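Local coordinates for transcriptional regulator nlh2 (Aquifex aeolicus, PDB 4G3V), which probably acts as a sigma54-dependent transcriptional activator, regulated through the GAF domain seen here in an inactive state, at residues A[69-72]-A[77-80]; A[53-58]-A[80-85]; A[62-67]-A[131-136]. All coordinates share one frame; numbering follows the deposited sequence.

The three interactions belong to one GAF domain and all reach its six-stranded antiparallel sheet. Interactions 1 and 2 lie side by side, their centres about 5 Å apart. Both use helix 76-84 and share Lys80, and their strands, 70-72 and 54-61, are neighbours in the sheet. Interaction 3 lies further across the sheet, its centre about 15 Å from that of interaction 1 and about 17 Å from that of interaction 2. In sequence, interaction 1 is nested inside the loop closed by interaction 3, and the segments of interactions 2 and 3 alternate. A hydrogen bond between Thr78 and Thr131 ties interaction 1 to interaction 3. The contacts thus fasten one helix and one loop to the sheet.

Interaction 1 of 3, residues A[69-72]-A[77-80]; sequences VAFK and ITGK
Thr78 on helix 76-84 meets Phe71 on the edge strand 70-72 of the GAF sheet. The two elements follow closely in the chain, consistent with a strand-turn-helix unit. Along the helix, Ile77 comes first; it points away from the strand and packs on Leu88 and Ile90 of strand 88-90. Thr78 turns inward. Its CB sits over one face of the Phe71 ring, 4.0 Å from the centroid and 16° off the ring normal, a CH-pi contact displaced toward the CD2-CE2 side. The methyl CG2 lies anti to the backbone N and spreads over the CG-CD1 part of the same face, 4.1 Å from Phe71 CD1. OG1 takes the position beside the backbone N and hydrogen-bonds Thr131 OG1 on strand 125-135. At Gly79 the backbones come close, with CA 3.5 Å from Lys72 O in a CA-H...O contact. A CB at this position would probably run into that oxygen. Lys80 then turns away from the strand. CH-pi and van der Waals contacts, with one CA-H...O approach, carry the pairing. The threonine divides its work: its carbon atoms pack on the aromatic face, while its buried hydroxyl is satisfied on another strand.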
loop_
_atom_site.group_PDB
_atom_site.type_symbol
_atom_site.label_atom_id
_atom_site.label_comp_id
_atom_site.label_asym_id
_atom_site.label_seq_id
_atom_site.Cartn_x
_atom_site.Cartn_y
_atom_site.Cartn_z
ATOM N N VAL A 69 8.953 8.000 -24.566
ATOM C CA VAL A 69 10.082 8.506 -23.794
ATOM C C VAL A 69 10.823 7.383 -23.091
ATOM O O VAL A 69 10.199 6.529 -22.461
ATOM C CB VAL A 69 9.609 9.487 -22.718
ATOM C CG1 VAL A 69 10.794 10.190 -22.097
ATOM C CG2 VAL A 69 8.637 10.487 -23.308
ATOM N N ALA A 70 12.151 7.398 -23.182
ATOM C CA ALA A 70 12.970 6.388 -22.530
ATOM C C ALA A 70 13.928 7.030 -21.524
ATOM O O ALA A 70 14.454 8.111 -21.769
ATOM C CB ALA A 70 13.744 5.594 -23.569
ATOM N N PHE A 71 14.134 6.360 -20.393
ATOM C CA PHE A 71 15.054 6.830 -19.354
ATOM C C PHE A 71 16.130 5.797 -19.076
ATOM O O PHE A 71 15.841 4.609 -18.940
ATOM C CB PHE A 71 14.310 7.063 -18.039
ATOM C CG PHE A 71 13.269 8.147 -18.097
ATOM C CD1 PHE A 71 11.965 7.851 -18.443
ATOM C CD2 PHE A 71 13.588 9.454 -17.768
ATOM C CE1 PHE A 71 11.001 8.841 -18.476
ATOM C CE2 PHE A 71 12.620 10.450 -17.799
ATOM C CZ PHE A 71 11.330 10.140 -18.153
ATOM N N LYS A 72 17.368 6.252 -18.952
ATOM C CA LYS A 72 18.468 5.381 -18.573
ATOM C C LYS A 72 18.735 5.548 -17.086
ATOM O O LYS A 72 18.387 6.576 -16.509
ATOM C CB LYS A 72 19.723 5.763 -19.353
ATOM C CG LYS A 72 19.508 5.790 -20.853
ATOM C CD LYS A 72 19.224 4.404 -21.395
ATOM C CE LYS A 72 20.499 3.580 -21.499
ATOM N NZ LYS A 72 20.230 2.218 -22.029
ATOM N N ILE A 77 15.415 12.873 -13.057
ATOM C CA ILE A 77 14.820 12.490 -11.776
ATOM C C ILE A 77 14.253 11.077 -11.825
ATOM O O ILE A 77 14.528 10.253 -10.947
ATOM C CB ILE A 77 13.725 13.496 -11.366
ATOM C CG1 ILE A 77 14.363 14.873 -11.133
ATOM C CG2 ILE A 77 12.996 13.031 -10.116
ATOM C CD1 ILE A 77 13.391 16.029 -11.224
ATOM N N THR A 78 13.488 10.781 -12.872
ATOM C CA THR A 78 12.928 9.452 -13.023
ATOM C C THR A 78 14.041 8.409 -13.178
ATOM O O THR A 78 13.963 7.324 -12.609
ATOM C CB THR A 78 11.921 9.411 -14.196
ATOM O OG1 THR A 78 10.793 10.248 -13.878
ATOM C CG2 THR A 78 11.434 8.006 -14.429
ATOM N N GLY A 79 15.103 8.753 -13.908
ATOM C CA GLY A 79 16.228 7.849 -14.088
ATOM C C GLY A 79 16.991 7.581 -12.797
ATOM O O GLY A 79 17.552 6.502 -12.607
ATOM N N LYS A 80 17.020 8.557 -11.899
ATOM C CA LYS A 80 17.690 8.355 -10.618
ATOM C C LYS A 80 16.896 7.409 -9.722
ATOM O O LYS A 80 17.472 6.572 -9.030
ATOM C CB LYS A 80 17.943 9.689 -9.919
ATOM C CG LYS A 80 19.110 10.467 -10.513
ATOM C CD LYS A 80 19.165 11.883 -9.961
ATOM C CE LYS A 80 20.459 12.567 -10.336
ATOM N NZ LYS A 80 20.653 12.619 -11.808
#

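Interaction 2 of 3, residues A[53-58]-A[80-85]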
loop_
_atom_site.group_PDB
_atom_site.type_symbol
_atom_site.label_atom_id
_atom_site.label_comp_id
_atom_site.label_asym_id
_atom_site.label_seq_id
_atom_site.Cartn_x
_atom_site.Cartn_y
_atom_site.Cartn_z
ATOM N N ASN A 53 17.648 -2.839 -19.711
ATOM C CA ASN A 53 18.174 -1.931 -18.696
ATOM C C ASN A 53 17.739 -0.488 -18.955
ATOM O O ASN A 53 18.436 0.451 -18.590
ATOM C CB ASN A 53 19.709 -2.017 -18.636
ATOM C CG ASN A 53 20.260 -1.699 -17.251
ATOM O OD1 ASN A 53 19.642 -2.029 -16.236
ATOM N ND2 ASN A 53 21.420 -1.045 -17.203
ATOM N N THR A 54 16.583 -0.316 -19.591
ATOM C CA THR A 54 16.063 1.016 -19.879
ATOM C C THR A 54 14.589 1.076 -19.504
ATOM O O THR A 54 13.875 0.084 -19.643
ATOM C CB THR A 54 16.230 1.380 -21.377
ATOM O OG1 THR A 54 15.740 2.704 -21.615
ATOM C CG2 THR A 54 15.465 0.413 -22.254
ATOM N N LEU A 55 14.138 2.233 -19.024
ATOM C CA LEU A 55 12.726 2.430 -18.720
ATOM C C LEU A 55 12.013 3.012 -19.928
ATOM O O LEU A 55 12.499 3.957 -20.546
ATOM C CB LEU A 55 12.530 3.412 -17.565
ATOM C CG LEU A 55 12.828 2.994 -16.133
ATOM C CD1 LEU A 55 12.288 4.060 -15.189
ATOM C CD2 LEU A 55 12.243 1.642 -15.806
ATOM N N ARG A 56 10.854 2.458 -20.251
ATOM C CA ARG A 56 10.007 3.025 -21.288
ATOM C C ARG A 56 8.617 3.302 -20.743
ATOM O O ARG A 56 8.081 2.505 -19.979
ATOM C CB ARG A 56 9.893 2.063 -22.462
ATOM C CG ARG A 56 11.179 1.897 -23.247
ATOM C CD ARG A 56 10.869 1.620 -24.699
ATOM N NE ARG A 56 10.156 2.740 -25.312
ATOM C CZ ARG A 56 9.234 2.622 -26.267
ATOM N NH1 ARG A 56 8.887 1.427 -26.737
ATOM N NH2 ARG A 56 8.650 3.711 -26.753
ATOM N N ILE A 57 8.031 4.427 -21.137
ATOM C CA ILE A 57 6.677 4.741 -20.718
ATOM C C ILE A 57 5.720 3.678 -21.252
ATOM O O ILE A 57 5.688 3.395 -22.460
ATOM C CB ILE A 57 6.244 6.152 -21.166
ATOM C CG1 ILE A 57 7.012 7.194 -20.350
ATOM C CG2 ILE A 57 4.740 6.338 -20.975
ATOM C CD1 ILE A 57 6.523 8.614 -20.510
ATOM N N ALA A 58 4.960 3.086 -20.333
ATOM C CA ALA A 58 3.985 2.049 -20.649
ATOM C C ALA A 58 2.568 2.605 -20.632
ATOM O O ALA A 58 1.695 2.139 -21.366
ATOM C CB ALA A 58 4.098 0.916 -19.650
ATOM N N LYS A 80 17.020 8.557 -11.899
ATOM C CA LYS A 80 17.690 8.355 -10.618
ATOM C C LYS A 80 16.896 7.409 -9.722
ATOM O O LYS A 80 17.472 6.572 -9.030
ATOM C CB LYS A 80 17.943 9.689 -9.919
ATOM C CG LYS A 80 19.110 10.467 -10.513
ATOM C CD LYS A 80 19.165 11.883 -9.961
ATOM C CE LYS A 80 20.459 12.567 -10.336
ATOM N NZ LYS A 80 20.653 12.619 -11.808
ATOM N N VAL A 81 15.574 7.521 -9.749
ATOM C CA VAL A 81 14.737 6.609 -8.973
ATOM C C VAL A 81 14.929 5.198 -9.508
ATOM O O VAL A 81 15.006 4.240 -8.746
ATOM C CB VAL A 81 13.251 7.018 -9.028
ATOM C CG1 VAL A 81 12.388 5.980 -8.315
ATOM C CG2 VAL A 81 13.064 8.406 -8.378
ATOM N N PHE A 82 15.012 5.092 -10.833
ATOM C CA PHE A 82 15.274 3.827 -11.516
ATOM C C PHE A 82 16.578 3.208 -11.017
ATOM O O PHE A 82 16.630 2.032 -10.665
ATOM C CB PHE A 82 15.339 4.104 -13.025
ATOM C CG PHE A 82 15.663 2.899 -13.886
ATOM C CD1 PHE A 82 15.453 1.610 -13.444
ATOM C CD2 PHE A 82 16.183 3.088 -15.158
ATOM C CE1 PHE A 82 15.762 0.514 -14.274
ATOM C CE2 PHE A 82 16.492 2.008 -15.988
ATOM C CZ PHE A 82 16.284 0.726 -15.547
ATOM N N GLN A 83 17.622 4.017 -10.962
ATOM C CA GLN A 83 18.960 3.558 -10.575
ATOM C C GLN A 83 19.060 3.109 -9.125
ATOM O O GLN A 83 19.592 2.031 -8.839
ATOM C CB GLN A 83 19.970 4.677 -10.797
ATOM C CG GLN A 83 21.366 4.316 -10.326
ATOM C CD GLN A 83 22.284 5.509 -10.285
ATOM O OE1 GLN A 83 22.077 6.483 -11.009
ATOM N NE2 GLN A 83 23.308 5.453 -9.414
ATOM N N ARG A 84 18.560 3.938 -8.209
ATOM C CA ARG A 84 18.768 3.706 -6.780
ATOM C C ARG A 84 17.627 2.980 -6.106
ATOM O O ARG A 84 17.804 2.443 -5.013
ATOM C CB ARG A 84 18.993 5.020 -6.051
ATOM C CG ARG A 84 20.253 5.699 -6.467
ATOM C CD ARG A 84 20.718 6.753 -5.458
ATOM N NE ARG A 84 21.855 7.460 -6.031
ATOM C CZ ARG A 84 23.097 7.006 -6.005
ATOM N NH1 ARG A 84 23.390 5.876 -5.364
ATOM N NH2 ARG A 84 24.041 7.703 -6.604
ATOM N N GLY A 85 16.453 2.986 -6.735
ATOM C CA GLY A 85 15.316 2.304 -6.160
ATOM C C GLY A 85 14.836 3.018 -4.906
ATOM O O GLY A 85 14.301 2.402 -3.990
#
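Leu55 and Phe82 join strand 54-61 of the GAF sheet to helix 76-84, which packs against it. Both side chains point into the interface and run alongside one another in opposite senses. Phe82 has CG anti to its backbone N (chi1 178°), which carries the ring out from the helix toward the strand. Leu55 has CG beside its own backbone N (chi1 -74°), and from there the branch point itself faces the ring. CG lies 3.6 Å from the ring centroid and 18° off the normal, so its C-H makes a CH-pi contact over the face. The two methyls reach different parts of the aromatic side chain. Leu55 CD1 comes back to its root, 3.7 Å from Phe82 CB. Leu55 CD2 lies 4.0 Å from both CD1 and CE1 of Phe82. The far end of the ring meets backbone, with Thr54 CA 4.0 Å from Phe82 CE2. Around the contact, Val129 of strand 125-135 packs on Leu55, while Val126 of that strand and Arg50 of strand 44-51 touch Phe82. With an alanine at Phe82, Leu55 CG and both its methyls would probably lose the ring they rest on, leaving a gap between helix and strand. The side-chain OD1 of Asn53 is engaged by Arg50 NH2. Its backbone oxygen instead lies at the ring edge, near the ring plane, with Asn53 O 3.6 Å from Phe82 CE2.

Interaction 3 of 3, residues A[62-67]-A[131-136]; sequences GYFLNK and TIFKEF
The backbone of 62-67 makes a type II beta turn from Phe64 to Lys67, and Phe64 at its start meets Phe133 on the extended strand 125-135. This loop joins strands 54-61 and 70-72 of the GAF sheet and packs against a strand further across it. Both phenylalanines are buried and hold CG beside the backbone N (chi1 -65° in Phe64), a setting that lets the ring margins meet. The side chains approach nearly perpendicular to each other, yet the ring planes are only 24° from parallel and laterally displaced, with centroids 5.6 Å apart. Phe64 CZ comes within 3.3 Å of Phe133 CE1, which lies near the plane of the Phe64 ring at its edge. Phe64 CE2 also approaches Phe133 CD1, at 3.7 Å. Phe46 meets Phe64 edge-to-face, Ile105 also touches it, and Leu115 of strand 113-122 packs on Phe133, placing the pair in a larger apolar cluster. Within the loop, the Lys67 side chain reaches across to Tyr63, its NZ 3.9 Å above the plane of the Tyr63 ring and over its centre. The same NZ of Lys67 donates a hydrogen bond to Tyr63 O at 2.6 Å, with a C=O...N angle of 171°.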
loop_
_atom_site.group_PDB
_atom_site.type_symbol
_atom_site.label_atom_id
_atom_site.label_comp_id
_atom_site.label_asym_id
_atom_site.label_seq_id
_atom_site.Cartn_x
_atom_site.Cartn_y
_atom_site.Cartn_z
ATOM N N GLY A 62 -2.747 12.780 -19.158
ATOM C CA GLY A 62 -2.534 14.203 -19.346
ATOM C C GLY A 62 -1.526 14.537 -20.435
ATOM O O GLY A 62 -1.583 14.024 -21.545
ATOM N N TYR A 63 -0.576 15.397 -20.097
ATOM C CA TYR A 63 0.398 15.905 -21.055
ATOM C C TYR A 63 1.213 14.791 -21.701
ATOM O O TYR A 63 1.625 14.906 -22.852
ATOM C CB TYR A 63 1.345 16.899 -20.374
ATOM C CG TYR A 63 2.404 17.430 -21.310
ATOM C CD1 TYR A 63 2.146 18.519 -22.136
ATOM C CD2 TYR A 63 3.653 16.830 -21.385
ATOM C CE1 TYR A 63 3.108 19.003 -23.003
ATOM C CE2 TYR A 63 4.621 17.306 -22.248
ATOM C CZ TYR A 63 4.342 18.394 -23.055
ATOM O OH TYR A 63 5.298 18.877 -23.923
ATOM N N PHE A 64 1.448 13.715 -20.960
ATOM C CA PHE A 64 2.268 12.615 -21.463
ATOM C C PHE A 64 1.551 11.705 -22.461
ATOM O O PHE A 64 2.166 10.805 -23.041
ATOM C CB PHE A 64 2.778 11.800 -20.290
ATOM C CG PHE A 64 3.698 12.572 -19.412
ATOM C CD1 PHE A 64 5.049 12.619 -19.688
ATOM C CD2 PHE A 64 3.210 13.277 -18.331
ATOM C CE1 PHE A 64 5.903 13.344 -18.895
ATOM C CE2 PHE A 64 4.062 14.001 -17.529
ATOM C CZ PHE A 64 5.410 14.037 -17.811
ATOM N N LEU A 65 0.261 11.929 -22.665
ATOM C CA LEU A 65 -0.472 11.114 -23.616
ATOM C C LEU A 65 0.220 11.150 -24.979
ATOM O O LEU A 65 0.622 12.217 -25.448
ATOM C CB LEU A 65 -1.901 11.613 -23.758
ATOM C CG LEU A 65 -2.824 10.655 -24.514
ATOM C CD1 LEU A 65 -3.049 9.385 -23.703
ATOM C CD2 LEU A 65 -4.136 11.339 -24.816
ATOM N N ASN A 66 0.366 9.979 -25.596
ATOM C CA ASN A 66 0.942 9.861 -26.939
ATOM C C ASN A 66 2.358 10.412 -27.039
ATOM O O ASN A 66 2.717 11.052 -28.029
ATOM C CB ASN A 66 0.045 10.550 -27.978
ATOM C CG ASN A 66 -1.302 9.868 -28.132
ATOM O OD1 ASN A 66 -1.395 8.639 -28.103
ATOM N ND2 ASN A 66 -2.353 10.661 -28.283
ATOM N N LYS A 67 3.159 10.160 -26.014
ATOM C CA LYS A 67 4.567 10.548 -26.034
ATOM C C LYS A 67 5.463 9.353 -25.708
ATOM O O LYS A 67 5.245 8.653 -24.714
ATOM C CB LYS A 67 4.817 11.708 -25.064
ATOM C CG LYS A 67 4.079 12.985 -25.461
ATOM C CD LYS A 67 4.551 14.193 -24.672
ATOM C CE LYS A 67 3.994 15.491 -25.249
ATOM N NZ LYS A 67 2.506 15.559 -25.222
ATOM N N THR A 131 5.634 8.174 -11.967
ATOM C CA THR A 131 5.981 9.578 -11.822
ATOM C C THR A 131 4.729 10.430 -11.981
ATOM O O THR A 131 3.961 10.257 -12.942
ATOM C CB THR A 131 7.004 9.987 -12.873
ATOM O OG1 THR A 131 8.218 9.251 -12.659
ATOM C CG2 THR A 131 7.283 11.494 -12.831
ATOM N N ILE A 132 4.526 11.350 -11.052
ATOM C CA ILE A 132 3.366 12.229 -11.109
ATOM C C ILE A 132 3.778 13.683 -10.933
ATOM O O ILE A 132 4.792 13.982 -10.311
ATOM C CB ILE A 132 2.296 11.860 -10.042
ATOM C CG1 ILE A 132 2.752 12.211 -8.632
ATOM C CG2 ILE A 132 1.969 10.375 -10.090
ATOM C CD1 ILE A 132 2.240 13.524 -8.127
ATOM N N PHE A 133 2.978 14.582 -11.490
ATOM C CA PHE A 133 3.181 16.007 -11.321
ATOM C C PHE A 133 1.912 16.588 -10.698
ATOM O O PHE A 133 0.796 16.291 -11.146
ATOM C CB PHE A 133 3.426 16.658 -12.676
ATOM C CG PHE A 133 4.730 16.274 -13.310
ATOM C CD1 PHE A 133 4.839 15.110 -14.040
ATOM C CD2 PHE A 133 5.846 17.091 -13.180
ATOM C CE1 PHE A 133 6.034 14.753 -14.627
ATOM C CE2 PHE A 133 7.039 16.742 -13.758
ATOM C CZ PHE A 133 7.135 15.565 -14.491
ATOM N N LYS A 134 2.065 17.398 -9.664
ATOM C CA LYS A 134 0.913 17.960 -8.993
ATOM C C LYS A 134 1.294 19.224 -8.227
ATOM O O LYS A 134 2.374 19.299 -7.655
ATOM C CB LYS A 134 0.330 16.928 -8.033
ATOM C CG LYS A 134 -0.854 17.439 -7.220
ATOM C CD LYS A 134 -1.427 16.321 -6.361
ATOM C CE LYS A 134 -2.411 16.849 -5.338
ATOM N NZ LYS A 134 -3.619 17.418 -5.992
ATOM N N GLU A 135 0.403 20.208 -8.223
ATOM C CA GLU A 135 0.630 21.451 -7.491
ATOM C C GLU A 135 0.421 21.291 -5.985
ATOM O O GLU A 135 -0.528 20.654 -5.542
ATOM C CB GLU A 135 -0.321 22.545 -7.988
ATOM C CG GLU A 135 -0.046 23.051 -9.387
ATOM C CD GLU A 135 -0.811 24.330 -9.671
ATOM O OE1 GLU A 135 -1.927 24.479 -9.131
ATOM O OE2 GLU A 135 -0.295 25.193 -10.410
ATOM N N PHE A 136 1.298 21.919 -5.213
ATOM C CA PHE A 136 1.198 21.950 -3.761
ATOM C C PHE A 136 1.499 23.361 -3.290
ATOM O O PHE A 136 2.262 24.087 -3.935
ATOM C CB PHE A 136 2.203 21.001 -3.126
ATOM C CG PHE A 136 1.928 19.561 -3.407
ATOM C CD1 PHE A 136 1.090 18.833 -2.584
ATOM C CD2 PHE A 136 2.499 18.939 -4.500
ATOM C CE1 PHE A 136 0.827 17.507 -2.842
ATOM C CE2 PHE A 136 2.248 17.602 -4.766
ATOM C CZ PHE A 136 1.410 16.886 -3.935
#